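PDB 4E8H: glutathione S-transferase from Bombyx mori, which probably conjugates glutathione to electrophilic compounds as a homodimeric glutathione transferase, holding the tripeptide in a pocket of its thioredoxin-like domain. Local coordinates for residues L112-L117 and V166-N171. Numbering follows the deposited sequence.
Sequences LRYLNL and VVTITN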
ATOM      1  N   LEU B 112       2.221   0.182  -9.773  1.00  6.50           N
ATOM      2  CA  LEU B 112       3.277   1.165 -10.007  1.00  6.62           C
ATOM      3  C   LEU B 112       4.044   0.886 -11.300  1.00  6.80           C
ATOM      4  O   LEU B 112       4.266   1.796 -12.102  1.00  6.76           O
ATOM      5  CB  LEU B 112       4.238   1.222  -8.814  1.00  6.62           C
ATOM      6  CG  LEU B 112       5.507   2.074  -8.944  1.00  6.54           C
ATOM      7  CD1 LEU B 112       5.185   3.554  -9.159  1.00  6.48           C
ATOM      8  CD2 LEU B 112       6.396   1.888  -7.724  1.00  6.66           C
ATOM      9  N   ARG B 113       4.444  -0.372 -11.489  1.00  7.07           N
ATOM     10  CA  ARG B 113       5.156  -0.791 -12.700  1.00  7.39           C
ATOM     11  C   ARG B 113       4.273  -0.717 -13.946  1.00  7.63           C
ATOM     12  O   ARG B 113       4.764  -0.426 -15.041  1.00  7.68           O
ATOM     13  CB  ARG B 113       5.752  -2.192 -12.529  1.00  7.37           C
ATOM     14  CG  ARG B 113       7.036  -2.212 -11.705  1.00  7.24           C
ATOM     15  CD  ARG B 113       7.281  -3.578 -11.083  1.00  7.11           C
ATOM     16  NE  ARG B 113       8.319  -3.531 -10.053  1.00  7.27           N
ATOM     17  CZ  ARG B 113       9.414  -4.286 -10.038  1.00  7.17           C
ATOM     18  NH1 ARG B 113       9.636  -5.177 -10.997  1.00  7.24           N
ATOM     19  NH2 ARG B 113      10.289  -4.159  -9.049  1.00  7.04           N
ATOM     20  N   TYR B 114       2.977  -0.984 -13.770  1.00  7.96           N
ATOM     21  CA  TYR B 114       1.978  -0.771 -14.819  1.00  8.29           C
ATOM     22  C   TYR B 114       1.953   0.701 -15.233  1.00  8.80           C
ATOM     23  O   TYR B 114       1.987   1.016 -16.425  1.00  8.64           O
ATOM     24  CB  TYR B 114       0.585  -1.229 -14.351  1.00  8.16           C
ATOM     25  CG  TYR B 114      -0.574  -0.666 -15.158  1.00  7.99           C
ATOM     26  CD1 TYR B 114      -1.037  -1.319 -16.299  1.00  7.80           C
ATOM     27  CD2 TYR B 114      -1.208   0.519 -14.775  1.00  8.01           C
ATOM     28  CE1 TYR B 114      -2.098  -0.806 -17.044  1.00  8.23           C
ATOM     29  CE2 TYR B 114      -2.266   1.044 -15.513  1.00  8.27           C
ATOM     30  CZ  TYR B 114      -2.706   0.375 -16.645  1.00  8.56           C
ATOM     31  OH  TYR B 114      -3.754   0.883 -17.379  1.00  8.79           O
ATOM     32  N   LEU B 115       1.894   1.591 -14.240  1.00  9.48           N
ATOM     33  CA  LEU B 115       1.890   3.037 -14.480  1.00 10.37           C
ATOM     34  C   LEU B 115       3.150   3.509 -15.191  1.00 10.96           C
ATOM     35  O   LEU B 115       3.071   4.301 -16.128  1.00 11.11           O
ATOM     36  CB  LEU B 115       1.729   3.818 -13.171  1.00 10.25           C
ATOM     37  CG  LEU B 115       0.364   3.891 -12.488  1.00 10.28           C
ATOM     38  CD1 LEU B 115       0.516   4.623 -11.163  1.00 10.14           C
ATOM     39  CD2 LEU B 115      -0.683   4.578 -13.364  1.00 10.24           C
ATOM     40  N   ASN B 116       4.307   3.027 -14.741  1.00 11.82           N
ATOM     41  CA  ASN B 116       5.588   3.422 -15.327  1.00 12.70           C
ATOM     42  C   ASN B 116       5.739   2.991 -16.786  1.00 13.24           C
ATOM     43  O   ASN B 116       6.332   3.710 -17.594  1.00 13.29           O
ATOM     44  CB  ASN B 116       6.756   2.907 -14.479  1.00 12.69           C
ATOM     45  CG  ASN B 116       6.872   3.622 -13.140  1.00 13.12           C
ATOM     46  OD1 ASN B 116       6.248   4.661 -12.913  1.00 13.62           O
ATOM     47  ND2 ASN B 116       7.679   3.065 -12.247  1.00 13.47           N
ATOM     48  N   LEU B 117       5.190   1.824 -17.115  1.00 13.93           N
ATOM     49  CA  LEU B 117       5.184   1.335 -18.493  1.00 14.69           C
ATOM     50  C   LEU B 117       4.165   2.064 -19.378  1.00 15.33           C
ATOM     51  O   LEU B 117       4.515   2.551 -20.454  1.00 15.42           O
ATOM     52  CB  LEU B 117       4.948  -0.184 -18.536  1.00 14.55           C
ATOM     53  CG  LEU B 117       4.801  -0.884 -19.897  1.00 14.37           C
ATOM     54  CD1 LEU B 117       5.997  -0.636 -20.816  1.00 13.66           C
ATOM     55  CD2 LEU B 117       4.577  -2.377 -19.710  1.00 14.13           C
ATOM     56  N   VAL B 166      -7.179  -7.550 -10.565  1.00  7.73           N
ATOM     57  CA  VAL B 166      -7.864  -7.867 -11.827  1.00  7.91           C
ATOM     58  C   VAL B 166      -8.087  -6.640 -12.729  1.00  7.99           C
ATOM     59  O   VAL B 166      -8.142  -6.777 -13.952  1.00  8.05           O
ATOM     60  CB  VAL B 166      -9.185  -8.681 -11.610  1.00  7.90           C
ATOM     61  CG1 VAL B 166     -10.391  -7.770 -11.397  1.00  7.93           C
ATOM     62  CG2 VAL B 166      -9.434  -9.630 -12.779  1.00  8.08           C
ATOM     63  N   VAL B 167      -8.199  -5.455 -12.127  1.00  8.04           N
ATOM     64  CA  VAL B 167      -8.321  -4.213 -12.893  1.00  8.00           C
ATOM     65  C   VAL B 167      -7.111  -4.035 -13.820  1.00  7.99           C
ATOM     66  O   VAL B 167      -7.267  -3.708 -15.001  1.00  8.01           O
ATOM     67  CB  VAL B 167      -8.496  -2.972 -11.972  1.00  8.06           C
ATOM     68  CG1 VAL B 167      -8.448  -1.682 -12.784  1.00  8.07           C
ATOM     69  CG2 VAL B 167      -9.809  -3.055 -11.202  1.00  7.90           C
ATOM     70  N   THR B 168      -5.920  -4.278 -13.278  1.00  7.90           N
ATOM     71  CA  THR B 168      -4.668  -4.154 -14.019  1.00  7.80           C
ATOM     72  C   THR B 168      -4.566  -5.184 -15.140  1.00  7.75           C
ATOM     73  O   THR B 168      -4.118  -4.871 -16.248  1.00  7.62           O
ATOM     74  CB  THR B 168      -3.458  -4.256 -13.061  1.00  7.85           C
ATOM     75  OG1 THR B 168      -3.427  -3.093 -12.227  1.00  8.09           O
ATOM     76  CG2 THR B 168      -2.137  -4.349 -13.823  1.00  7.75           C
ATOM     77  N   ILE B 169      -4.989  -6.408 -14.844  1.00  7.72           N
ATOM     78  CA  ILE B 169      -4.971  -7.487 -15.823  1.00  7.76           C
ATOM     79  C   ILE B 169      -6.003  -7.210 -16.918  1.00  7.76           C
ATOM     80  O   ILE B 169      -5.738  -7.461 -18.098  1.00  7.79           O
ATOM     81  CB  ILE B 169      -5.163  -8.877 -15.150  1.00  7.80           C
ATOM     82  CG1 ILE B 169      -4.091  -9.111 -14.069  1.00  7.73           C
ATOM     83  CG2 ILE B 169      -5.145 -10.004 -16.182  1.00  7.92           C
ATOM     84  CD1 ILE B 169      -2.633  -8.958 -14.539  1.00  7.71           C
ATOM     85  N   THR B 170      -7.157  -6.665 -16.532  1.00  7.73           N
ATOM     86  CA  THR B 170      -8.159  -6.220 -17.502  1.00  7.82           C
ATOM     87  C   THR B 170      -7.588  -5.139 -18.427  1.00  8.04           C
ATOM     88  O   THR B 170      -7.777  -5.205 -19.645  1.00  8.05           O
ATOM     89  CB  THR B 170      -9.455  -5.718 -16.817  1.00  7.85           C
ATOM     90  OG1 THR B 170     -10.010  -6.767 -16.012  1.00  7.43           O
ATOM     91  CG2 THR B 170     -10.498  -5.291 -17.853  1.00  7.65           C
ATOM     92  N   ASN B 171      -6.881  -4.162 -17.857  1.00  8.14           N
ATOM     93  CA  ASN B 171      -6.287  -3.092 -18.660  1.00  8.42           C
ATOM     94  C   ASN B 171      -5.278  -3.595 -19.691  1.00  8.68           C
ATOM     95  O   ASN B 171      -5.378  -3.255 -20.870  1.00  8.60           O
ATOM     96  CB  ASN B 171      -5.655  -2.014 -17.777  1.00  8.33           C
ATOM     97  CG  ASN B 171      -6.685  -1.113 -17.123  1.00  8.29           C
ATOM     98  OD1 ASN B 171      -7.754  -0.855 -17.677  1.00  8.42           O
ATOM     99  ND2 ASN B 171      -6.361  -0.622 -15.935  1.00  7.98           N
TER
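Tyr114 reaches from helix 93-124 to Thr168 and Asn171 on helix 160-174, joining two helices of the all-helical C-terminal domain of the glutathione transferase fold. The nearest CA atoms, Tyr114 CA and Thr168 CA, are 7.5 Å apart, and the tyrosine side chain makes the contact from the first helix. Its chi1 of 162°, which turns CG away from the backbone N, lays the ring alongside Thr168 and sets the hydroxyl end against Asn171. Thr168 CG2 lies 4.1 Å from Tyr114 CD1, the two side chains running in opposing senses. Farther out, Asn171 CB is 3.8 Å from Tyr114 CE1; both groups meet the ring obliquely. The asparagine runs roughly perpendicular to the tyrosine, yet its amide is tilted only 22° from the ring plane. Asn171 OD1 is hydrogen-bonded to Arg19 of helix 16-27, which ties the amide to the N-terminal domain. The Thr168 side chain lies about 6 Å from that of Arg72, a glutathione-binding residue. Cut back to an alanine, position 114 would lack the ring, which is likely to leave a gap beside Thr168 CG2 and Asn171 CB. Tyr114 OH ends 3.3 Å from Asn171 ND2, at an angle too poor for a hydrogen bond.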